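Local atomic coordinates of BH0493 protein (PDB entry 2QEE), a protein that binds zinc and is probably a metal-dependent hydrolase of the amidohydrolase superfamily, its substrate not established here. Residues L173-E181 and N237-L246; K73-W81 and T111-E119. All coordinates share one frame; numbering follows the deposited sequence. Where two conformers were deposited one is given.

How the contacts relate
Both contacts join helices in the outer layers of the chain, and they are separate: their centres lie 42 Å apart and their nearest atoms about 21 Å, with no touch between them. Contact 2 closes first along the sequence, tying 73-81 to 111-119 in the helical part between strands 24-26 and 139-143, away from the zinc and beside a second subunit. Contact 1 follows, where 173-181 packs on 237-246 outside strands 222-226 and 257-264. It is the one nearer the metal: the side chain of Asn178 is about 12 Å from the bound zinc ion, which His28, His30 and Asp357 hold, and that of Leu173 about 12 Å from His28.

Contact 1 of 2, residues L173-E181 and N237-L246; sequences LDPLLNEYE and NRGRIIRDCL
The Tyr180 ring meets 237-246 obliquely, its CD1 lying 3.5 Å from Ile241 CD1 and its CD2 against the Asn237 amide, whose ND2 sits in the plane of the ring at its edge. Here helix 174-178 and the start of helix 180-189 pack on helix 237-253 outside strands 222-226 and 257-264, in what is probably the barrel of an amidohydrolase; the axes of 174-178 and 237-246 approach to 8.9 Å at 112°. Tyr180 reaches across because its CG stands opposite the backbone N (chi1 -174°).

The second flat group, the Arg238 guanidinium, takes Asn178 at its edge: NH2 donates to Asn178 OD1 over 3.0 Å, within the guanidinium plane but from above the carbonyl plane, the two planes being almost perpendicular. The bend at chi3 of Arg238 turns the group to that oxygen, while Asn178 ND2 is held by Ser225 O on the strand beneath. Beyond this bond, Leu177 is a knob in a hole formed by Arg238, Ile241, Ile242 and Leu246, with CD1 3.9 Å from Ile241 CG2. Leu246 CD1 also meets Leu173 CD1, and Phe257 lies against Leu177 and Leu246. Leu176 O is buried without a polar partner. At the outer end Asn237 ND2 donates almost straight to Glu181 OE2 (3.0 Å, 179°), which lies in the Asn237 amide plane but is met from above its own carboxylate plane; a water accepts from both Asn237 ND2 and Glu181 N.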
loop_
_atom_site.group_PDB
_atom_site.type_symbol
_atom_site.label_atom_id
_atom_site.label_comp_id
_atom_site.label_asym_id
_atom_site.label_seq_id
_atom_site.Cartn_x
_atom_site.Cartn_y
_atom_site.Cartn_z
ATOM N N LEU C 173 -17.562 -4.092 -24.853
ATOM C CA LEU C 173 -18.490 -5.245 -24.829
ATOM C C LEU C 173 -19.251 -5.497 -23.518
ATOM O O LEU C 173 -19.880 -6.554 -23.404
ATOM C CB LEU C 173 -17.762 -6.500 -25.273
ATOM C CG LEU C 173 -17.258 -6.538 -26.740
ATOM C CD1 LEU C 173 -16.422 -7.759 -26.975
ATOM C CD2 LEU C 173 -18.452 -6.405 -27.710
ATOM N N ASP C 174 -19.271 -4.535 -22.589
ATOM C CA ASP C 174 -19.900 -4.719 -21.270
ATOM C C ASP C 174 -21.349 -5.305 -21.386
ATOM O O ASP C 174 -21.654 -6.292 -20.724
ATOM C CB ASP C 174 -19.884 -3.415 -20.463
ATOM C CG ASP C 174 -18.448 -2.998 -20.112
ATOM O OD1 ASP C 174 -17.573 -3.223 -20.928
ATOM O OD2 ASP C 174 -18.204 -2.487 -19.027
ATOM N N PRO C 175 -22.203 -4.702 -22.232
ATOM C CA PRO C 175 -23.612 -5.156 -22.259
ATOM C C PRO C 175 -23.722 -6.595 -22.688
ATOM O O PRO C 175 -24.578 -7.344 -22.151
ATOM C CB PRO C 175 -24.258 -4.218 -23.284
ATOM C CG PRO C 175 -23.401 -2.915 -23.185
ATOM C CD PRO C 175 -21.996 -3.544 -23.130
ATOM N N LEU C 176 -22.886 -7.004 -23.632
ATOM C CA LEU C 176 -22.828 -8.395 -24.049
ATOM C C LEU C 176 -22.291 -9.367 -23.006
ATOM O O LEU C 176 -22.877 -10.406 -22.760
ATOM C CB LEU C 176 -22.064 -8.550 -25.357
ATOM C CG LEU C 176 -21.838 -9.974 -25.854
ATOM C CD1 LEU C 176 -23.203 -10.471 -26.438
ATOM C CD2 LEU C 176 -20.764 -10.042 -26.968
ATOM N N LEU C 177 -21.148 -9.047 -22.417
ATOM C CA LEU C 177 -20.578 -9.984 -21.462
ATOM C C LEU C 177 -21.261 -9.964 -20.097
ATOM O O LEU C 177 -21.363 -11.013 -19.484
ATOM C CB LEU C 177 -19.061 -9.706 -21.272
ATOM C CG LEU C 177 -18.114 -10.271 -22.330
ATOM C CD1 LEU C 177 -18.635 -10.041 -23.687
ATOM C CD2 LEU C 177 -16.743 -9.609 -22.217
ATOM N N ASN C 178 -21.659 -8.773 -19.632
ATOM C CA ASN C 178 -22.118 -8.556 -18.252
ATOM C C ASN C 178 -23.634 -8.570 -18.132
ATOM O O ASN C 178 -24.150 -8.756 -17.030
ATOM C CB ASN C 178 -21.633 -7.213 -17.714
ATOM C CG ASN C 178 -20.115 -7.178 -17.561
ATOM O OD1 ASN C 178 -19.474 -8.233 -17.600
ATOM N ND2 ASN C 178 -19.547 -5.964 -17.478
ATOM N N GLU C 179 -24.332 -8.334 -19.238
ATOM C CA GLU C 179 -25.815 -8.227 -19.200
ATOM C C GLU C 179 -26.474 -9.075 -20.283
ATOM O O GLU C 179 -27.498 -8.652 -20.880
ATOM C CB GLU C 179 -26.217 -6.768 -19.344
ATOM C CG GLU C 179 -25.832 -5.945 -18.134
ATOM C CD GLU C 179 -26.061 -4.495 -18.368
ATOM O OE1 GLU C 179 -26.995 -3.950 -17.728
ATOM O OE2 GLU C 179 -25.332 -3.908 -19.199
ATOM N N TYR C 180 -25.909 -10.272 -20.520
ATOM C CA TYR C 180 -26.360 -11.091 -21.660
ATOM C C TYR C 180 -27.865 -11.433 -21.564
ATOM O O TYR C 180 -28.540 -11.529 -22.601
ATOM C CB TYR C 180 -25.574 -12.370 -21.789
ATOM C CG TYR C 180 -25.904 -13.180 -23.021
ATOM C CD1 TYR C 180 -25.566 -12.713 -24.301
ATOM C CD2 TYR C 180 -26.570 -14.396 -22.916
ATOM C CE1 TYR C 180 -25.849 -13.434 -25.410
ATOM C CE2 TYR C 180 -26.856 -15.157 -24.058
ATOM C CZ TYR C 180 -26.518 -14.645 -25.301
ATOM O OH TYR C 180 -26.766 -15.371 -26.436
ATOM N N GLU C 181 -28.370 -11.610 -20.341
ATOM C CA GLU C 181 -29.767 -12.050 -20.189
ATOM C C GLU C 181 -30.697 -11.019 -20.818
ATOM O O GLU C 181 -31.740 -11.385 -21.383
ATOM C CB GLU C 181 -30.141 -12.327 -18.712
ATOM C CG GLU C 181 -29.552 -13.627 -18.127
ATOM C CD GLU C 181 -30.091 -14.914 -18.779
ATOM O OE1 GLU C 181 -31.212 -14.871 -19.356
ATOM O OE2 GLU C 181 -29.383 -15.958 -18.719
ATOM N N ASN C 237 -23.160 -16.726 -18.173
ATOM C CA ASN C 237 -23.132 -16.186 -19.540
ATOM C C ASN C 237 -21.777 -15.535 -19.865
ATOM O O ASN C 237 -21.277 -15.670 -20.956
ATOM C CB ASN C 237 -24.212 -15.148 -19.729
ATOM C CG ASN C 237 -25.622 -15.744 -19.595
ATOM O OD1 ASN C 237 -25.831 -16.888 -19.927
ATOM N ND2 ASN C 237 -26.550 -14.963 -19.094
ATOM N N ARG C 238 -21.172 -14.866 -18.887
ATOM C CA ARG C 238 -19.887 -14.157 -19.178
ATOM C C ARG C 238 -18.769 -15.127 -19.477
ATOM O O ARG C 238 -18.001 -14.932 -20.439
ATOM C CB ARG C 238 -19.527 -13.200 -18.015
ATOM C CG ARG C 238 -18.190 -12.449 -18.319
ATOM C CD ARG C 238 -18.067 -11.243 -17.366
ATOM N NE ARG C 238 -17.908 -11.709 -15.990
ATOM C CZ ARG C 238 -18.395 -11.041 -14.952
ATOM N NH1 ARG C 238 -18.232 -11.511 -13.720
ATOM N NH2 ARG C 238 -19.077 -9.898 -15.157
ATOM N N GLY C 239 -18.672 -16.157 -18.636
ATOM C CA GLY C 239 -17.604 -17.169 -18.695
ATOM C C GLY C 239 -17.779 -17.907 -20.012
ATOM O O GLY C 239 -16.787 -18.244 -20.683
ATOM N N ARG C 240 -19.032 -18.179 -20.390
ATOM C CA ARG C 240 -19.261 -18.923 -21.656
ATOM C C ARG C 240 -18.968 -18.101 -22.898
ATOM O O ARG C 240 -18.337 -18.622 -23.855
ATOM C CB ARG C 240 -20.656 -19.543 -21.742
ATOM C CG ARG C 240 -20.808 -20.647 -20.733
ATOM C CD ARG C 240 -22.131 -21.414 -20.884
ATOM N NE ARG C 240 -23.218 -20.571 -20.430
ATOM C CZ ARG C 240 -23.742 -20.614 -19.203
ATOM N NH1 ARG C 240 -23.321 -21.488 -18.288
ATOM N NH2 ARG C 240 -24.695 -19.762 -18.903
ATOM N N ILE C 241 -19.408 -16.841 -22.894
ATOM C CA ILE C 241 -19.162 -15.937 -24.012
ATOM C C ILE C 241 -17.647 -15.714 -24.189
ATOM O O ILE C 241 -17.123 -15.806 -25.301
ATOM C CB ILE C 241 -19.887 -14.624 -23.866
ATOM C CG1 ILE C 241 -21.430 -14.840 -23.922
ATOM C CG2 ILE C 241 -19.449 -13.648 -24.992
ATOM C CD1 ILE C 241 -22.264 -13.564 -23.521
ATOM N N ILE C 242 -16.920 -15.496 -23.074
ATOM C CA ILE C 242 -15.467 -15.304 -23.186
ATOM C C ILE C 242 -14.776 -16.549 -23.731
ATOM O O ILE C 242 -13.997 -16.469 -24.717
ATOM C CB ILE C 242 -14.826 -14.872 -21.826
ATOM C CG1 ILE C 242 -15.420 -13.535 -21.403
ATOM C CG2 ILE C 242 -13.257 -14.890 -21.916
ATOM C CD1 ILE C 242 -14.913 -13.024 -19.994
ATOM N N ARG C 243 -15.109 -17.700 -23.149
ATOM C CA ARG C 243 -14.519 -19.002 -23.539
ATOM C C ARG C 243 -14.867 -19.378 -24.980
ATOM O O ARG C 243 -13.983 -19.664 -25.802
ATOM C CB ARG C 243 -14.991 -20.134 -22.615
ATOM C CG ARG C 243 -14.328 -21.488 -22.859
ATOM C CD ARG C 243 -15.094 -22.649 -22.190
ATOM N NE ARG C 243 -16.515 -22.669 -22.553
ATOM C CZ ARG C 243 -17.512 -23.111 -21.765
ATOM N NH1 ARG C 243 -17.266 -23.582 -20.564
ATOM N NH2 ARG C 243 -18.769 -23.062 -22.192
ATOM N N ASP C 244 -16.157 -19.351 -25.287
ATOM C CA ASP C 244 -16.635 -19.920 -26.552
ATOM C C ASP C 244 -16.596 -18.963 -27.728
ATOM O O ASP C 244 -16.572 -19.421 -28.875
ATOM C CB ASP C 244 -18.075 -20.446 -26.414
ATOM C CG ASP C 244 -18.195 -21.636 -25.499
ATOM O OD1 ASP C 244 -17.186 -22.325 -25.227
ATOM O OD2 ASP C 244 -19.350 -21.869 -25.038
ATOM N N CYS C 245 -16.613 -17.650 -27.478
ATOM C CA CYS C 245 -16.783 -16.677 -28.540
ATOM C C CYS C 245 -15.629 -15.687 -28.599
ATOM O O CYS C 245 -14.982 -15.507 -29.632
ATOM C CB CYS C 245 -18.113 -15.917 -28.405
ATOM S SG CYS C 245 -19.591 -17.014 -28.223
ATOM N N LEU C 246 -15.395 -15.002 -27.491
ATOM C CA LEU C 246 -14.536 -13.816 -27.545
ATOM C C LEU C 246 -13.090 -14.245 -27.767
ATOM O O LEU C 246 -12.432 -13.672 -28.616
ATOM C CB LEU C 246 -14.678 -12.994 -26.240
ATOM C CG LEU C 246 -13.943 -11.663 -26.302
ATOM C CD1 LEU C 246 -14.717 -10.647 -25.511
ATOM C CD2 LEU C 246 -12.476 -11.830 -25.797
HETATM O O HOH W 1 -26.526 -12.267 -17.925
#

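Contact 2 of 2, residues K73-W81 and T111-E119; sequences KREQADLIW and TRDLQVYRE
Helices 73-86 and 114-122 are joined by an end-on salt bridge to a single carboxylate oxygen: Arg118 NH1 and NH2 each donate to Asp78 OD1 over 2.9 Å. NH1 takes the syn lone pair, whereas NH2 comes from above the carboxylate plane, and the two bonds together set the turn of the guanidinium.

The Arg118 guanidinium has Arg74 CG over the centre of one face and Leu114 CD2, toward the rim, on the opposite face. A bend at chi3 of Arg74 (-108°) lays its guanidinium flat on that of Arg118, centres 4.2 Å apart and planes at 18°, and Asp45 of helix 44-48 forms salt bridges with both, which would offset their like charges. This is a helix-helix packing in the helical region between strands 24-26 and 139-143, and Asp113 caps the start of helix 114-122 by accepting from Val116 N.

Further along, Leu114 CD2 makes a CH-pi contact 4.3 Å from the centroid of the Trp81 five-membered ring. Trp81 CH2 meets the edge of Tyr117 at CE2, 3.9 Å away, and a water bridges Trp81 NE1 to Arg112 O. Trp391 of the second subunit packs on both Trp81 and Arg112.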
loop_
_atom_site.group_PDB
_atom_site.type_symbol
_atom_site.label_atom_id
_atom_site.label_comp_id
_atom_site.label_asym_id
_atom_site.label_seq_id
_atom_site.Cartn_x
_atom_site.Cartn_y
_atom_site.Cartn_z
ATOM N N LYS C 73 -27.134 22.112 -17.246
ATOM C CA LYS C 73 -25.658 21.994 -17.193
ATOM C C LYS C 73 -24.982 23.284 -16.669
ATOM O O LYS C 73 -24.108 23.228 -15.775
ATOM C CB LYS C 73 -25.065 21.499 -18.516
ATOM C CG LYS C 73 -23.623 20.934 -18.316
ATOM C CD LYS C 73 -23.217 19.915 -19.337
ATOM C CE LYS C 73 -23.871 18.565 -19.062
ATOM N NZ LYS C 73 -22.969 17.704 -18.202
ATOM N N ARG C 74 -25.397 24.456 -17.152
ATOM C CA ARG C 74 -24.787 25.693 -16.665
ATOM C C ARG C 74 -24.963 25.867 -15.167
ATOM O O ARG C 74 -24.028 26.249 -14.472
ATOM C CB ARG C 74 -25.305 26.938 -17.399
ATOM C CG ARG C 74 -24.486 28.245 -17.114
ATOM C CD ARG C 74 -25.082 29.518 -17.820
ATOM N NE ARG C 74 -24.363 30.113 -18.971
ATOM C CZ ARG C 74 -23.486 29.525 -19.802
ATOM N NH1 ARG C 74 -23.116 28.250 -19.677
ATOM N NH2 ARG C 74 -22.968 30.246 -20.792
ATOM N N GLU C 75 -26.169 25.598 -14.666
ATOM C CA GLU C 75 -26.454 25.746 -13.232
ATOM C C GLU C 75 -25.640 24.762 -12.384
ATOM O O GLU C 75 -25.142 25.158 -11.323
ATOM C CB GLU C 75 -27.948 25.544 -12.921
ATOM C CG GLU C 75 -28.790 26.717 -13.416
ATOM C CD GLU C 75 -30.267 26.408 -13.558
ATOM O OE1 GLU C 75 -30.702 25.264 -13.342
ATOM O OE2 GLU C 75 -31.001 27.354 -13.904
ATOM N N GLN C 76 -25.523 23.524 -12.859
ATOM C CA GLN C 76 -24.697 22.488 -12.168
ATOM C C GLN C 76 -23.257 22.999 -12.108
ATOM O O GLN C 76 -22.637 22.985 -11.044
ATOM C CB GLN C 76 -24.765 21.183 -12.938
ATOM C CG GLN C 76 -26.115 20.441 -12.796
ATOM C CD GLN C 76 -26.206 19.258 -13.729
ATOM O OE1 GLN C 76 -25.386 19.097 -14.625
ATOM N NE2 GLN C 76 -27.239 18.445 -13.564
ATOM N N ALA C 77 -22.752 23.479 -13.244
ATOM C CA ALA C 77 -21.375 23.977 -13.304
ATOM C C ALA C 77 -21.148 25.167 -12.375
ATOM O O ALA C 77 -20.133 25.257 -11.694
ATOM C CB ALA C 77 -20.996 24.298 -14.747
ATOM N N ASP C 78 -22.097 26.111 -12.333
ATOM C CA ASP C 78 -22.051 27.200 -11.408
ATOM C C ASP C 78 -21.984 26.717 -9.934
ATOM O O ASP C 78 -21.237 27.273 -9.130
ATOM C CB ASP C 78 -23.336 28.061 -11.550
ATOM C CG ASP C 78 -23.355 28.935 -12.781
ATOM O OD1 ASP C 78 -22.305 29.182 -13.407
ATOM O OD2 ASP C 78 -24.457 29.437 -13.086
ATOM N N LEU C 79 -22.835 25.760 -9.569
ATOM C CA LEU C 79 -22.866 25.237 -8.209
ATOM C C LEU C 79 -21.478 24.595 -7.866
ATOM O O LEU C 79 -20.918 24.831 -6.774
ATOM C CB LEU C 79 -23.948 24.156 -8.081
ATOM C CG LEU C 79 -24.063 23.566 -6.657
ATOM C CD1 LEU C 79 -24.510 24.579 -5.610
ATOM C CD2 LEU C 79 -24.930 22.308 -6.627
ATOM N N ILE C 80 -21.001 23.755 -8.777
ATOM C CA ILE C 80 -19.682 23.041 -8.593
ATOM C C ILE C 80 -18.557 24.073 -8.411
ATOM O O ILE C 80 -17.751 23.954 -7.478
ATOM C CB ILE C 80 -19.425 21.987 -9.680
ATOM C CG1 ILE C 80 -20.446 20.832 -9.466
ATOM C CG2 ILE C 80 -17.920 21.476 -9.666
ATOM C CD1 ILE C 80 -20.528 19.820 -10.623
ATOM N N TRP C 81 -18.578 25.129 -9.232
ATOM C CA TRP C 81 -17.582 26.187 -9.134
ATOM C C TRP C 81 -17.614 26.849 -7.757
ATOM O O TRP C 81 -16.600 26.958 -7.060
ATOM C CB TRP C 81 -17.793 27.240 -10.243
ATOM C CG TRP C 81 -16.716 28.248 -10.310
ATOM C CD1 TRP C 81 -16.788 29.553 -9.915
ATOM C CD2 TRP C 81 -15.405 28.076 -10.876
ATOM N NE1 TRP C 81 -15.616 30.207 -10.187
ATOM C CE2 TRP C 81 -14.749 29.330 -10.795
ATOM C CE3 TRP C 81 -14.745 27.002 -11.474
ATOM C CZ2 TRP C 81 -13.438 29.520 -11.254
ATOM C CZ3 TRP C 81 -13.440 27.182 -11.935
ATOM C CH2 TRP C 81 -12.792 28.426 -11.798
ATOM N N THR C 111 -8.398 35.099 -12.389
ATOM C CA THR C 111 -9.525 36.016 -12.347
ATOM C C THR C 111 -10.749 35.348 -11.738
ATOM O O THR C 111 -11.680 36.026 -11.244
ATOM C CB THR C 111 -9.925 36.490 -13.752
ATOM O OG1 THR C 111 -10.292 35.355 -14.543
ATOM C CG2 THR C 111 -8.789 37.285 -14.418
ATOM N N ARG C 112 -10.776 34.014 -11.823
ATOM C CA ARG C 112 -11.937 33.186 -11.453
ATOM C C ARG C 112 -13.192 33.554 -12.231
ATOM O O ARG C 112 -14.296 33.389 -11.722
ATOM C CB ARG C 112 -12.230 33.257 -9.964
ATOM C CG ARG C 112 -10.976 33.078 -9.095
ATOM C CD ARG C 112 -11.287 33.085 -7.609
ATOM N NE ARG C 112 -10.076 32.786 -6.860
ATOM C CZ ARG C 112 -10.041 32.613 -5.543
ATOM N NH1 ARG C 112 -11.165 32.748 -4.807
ATOM N NH2 ARG C 112 -8.867 32.316 -4.963
ATOM N N ASP C 113 -13.003 34.030 -13.452
ATOM C CA ASP C 113 -14.126 34.591 -14.236
ATOM C C ASP C 113 -14.728 33.543 -15.153
ATOM O O ASP C 113 -14.391 33.456 -16.319
ATOM C CB ASP C 113 -13.628 35.812 -15.009
ATOM C CG ASP C 113 -14.762 36.663 -15.571
ATOM O OD1 ASP C 113 -15.907 36.179 -15.662
ATOM O OD2 ASP C 113 -14.469 37.814 -15.946
ATOM N N LEU C 114 -15.651 32.752 -14.608
ATOM C CA LEU C 114 -16.255 31.646 -15.314
ATOM C C LEU C 114 -17.027 32.139 -16.567
ATOM O O LEU C 114 -17.036 31.463 -17.596
ATOM C CB LEU C 114 -17.132 30.838 -14.353
ATOM C CG LEU C 114 -17.802 29.557 -14.796
ATOM C CD1 LEU C 114 -16.831 28.510 -15.348
ATOM C CD2 LEU C 114 -18.674 28.965 -13.644
ATOM N N GLN C 115 -17.654 33.314 -16.469
ATOM C CA GLN C 115 -18.348 33.844 -17.644
ATOM C C GLN C 115 -17.372 34.146 -18.770
ATOM O O GLN C 115 -17.667 33.815 -19.928
ATOM C CB GLN C 115 -19.236 35.054 -17.315
ATOM C CG GLN C 115 -20.546 34.678 -16.632
ATOM C CD GLN C 115 -21.332 33.552 -17.340
ATOM O OE1 GLN C 115 -21.534 32.494 -16.766
ATOM N NE2 GLN C 115 -21.776 33.790 -18.586
ATOM N N VAL C 116 -16.210 34.693 -18.457
ATOM C CA VAL C 116 -15.166 34.876 -19.489
ATOM C C VAL C 116 -14.648 33.546 -20.056
ATOM O O VAL C 116 -14.447 33.421 -21.265
ATOM C CB VAL C 116 -14.069 35.833 -19.009
ATOM C CG1 VAL C 116 -12.822 35.790 -19.901
ATOM C CG2 VAL C 116 -14.649 37.281 -18.933
ATOM N N TYR C 117 -14.534 32.509 -19.200
ATOM C CA TYR C 117 -14.090 31.206 -19.694
ATOM C C TYR C 117 -15.077 30.620 -20.705
ATOM O O TYR C 117 -14.690 30.095 -21.762
ATOM C CB TYR C 117 -13.796 30.201 -18.524
ATOM C CG TYR C 117 -12.916 30.712 -17.377
ATOM C CD1 TYR C 117 -11.912 31.683 -17.583
ATOM C CD2 TYR C 117 -13.077 30.183 -16.060
ATOM C CE1 TYR C 117 -11.117 32.139 -16.510
ATOM C CE2 TYR C 117 -12.316 30.623 -15.010
ATOM C CZ TYR C 117 -11.321 31.598 -15.239
ATOM O OH TYR C 117 -10.568 32.087 -14.204
ATOM N N ARG C 118 -16.358 30.749 -20.404
ATOM C CA ARG C 118 -17.383 30.205 -21.252
ATOM C C ARG C 118 -17.340 30.874 -22.617
ATOM O O ARG C 118 -17.533 30.198 -23.632
ATOM C CB ARG C 118 -18.755 30.377 -20.606
ATOM C CG ARG C 118 -19.017 29.405 -19.455
ATOM C CD ARG C 118 -20.218 29.810 -18.593
ATOM N NE ARG C 118 -20.529 28.706 -17.662
ATOM C CZ ARG C 118 -21.050 28.852 -16.444
ATOM N NH1 ARG C 118 -21.388 30.054 -15.981
ATOM N NH2 ARG C 118 -21.266 27.765 -15.699
ATOM N N GLU C 119 -17.041 32.170 -22.635
ATOM C CA GLU C 119 -16.962 32.914 -23.927
ATOM C C GLU C 119 -15.955 32.313 -24.908
ATOM O O GLU C 119 -16.176 32.319 -26.112
ATOM C CB GLU C 119 -16.663 34.401 -23.714
ATOM C CG GLU C 119 -17.745 35.196 -22.959
ATOM C CD GLU C 119 -17.301 36.621 -22.555
ATOM O OE1 GLU C 119 -18.070 37.286 -21.824
ATOM O OE2 GLU C 119 -16.203 37.073 -22.953
HETATM O O HOH W 2 -15.912 33.261 -9.479
#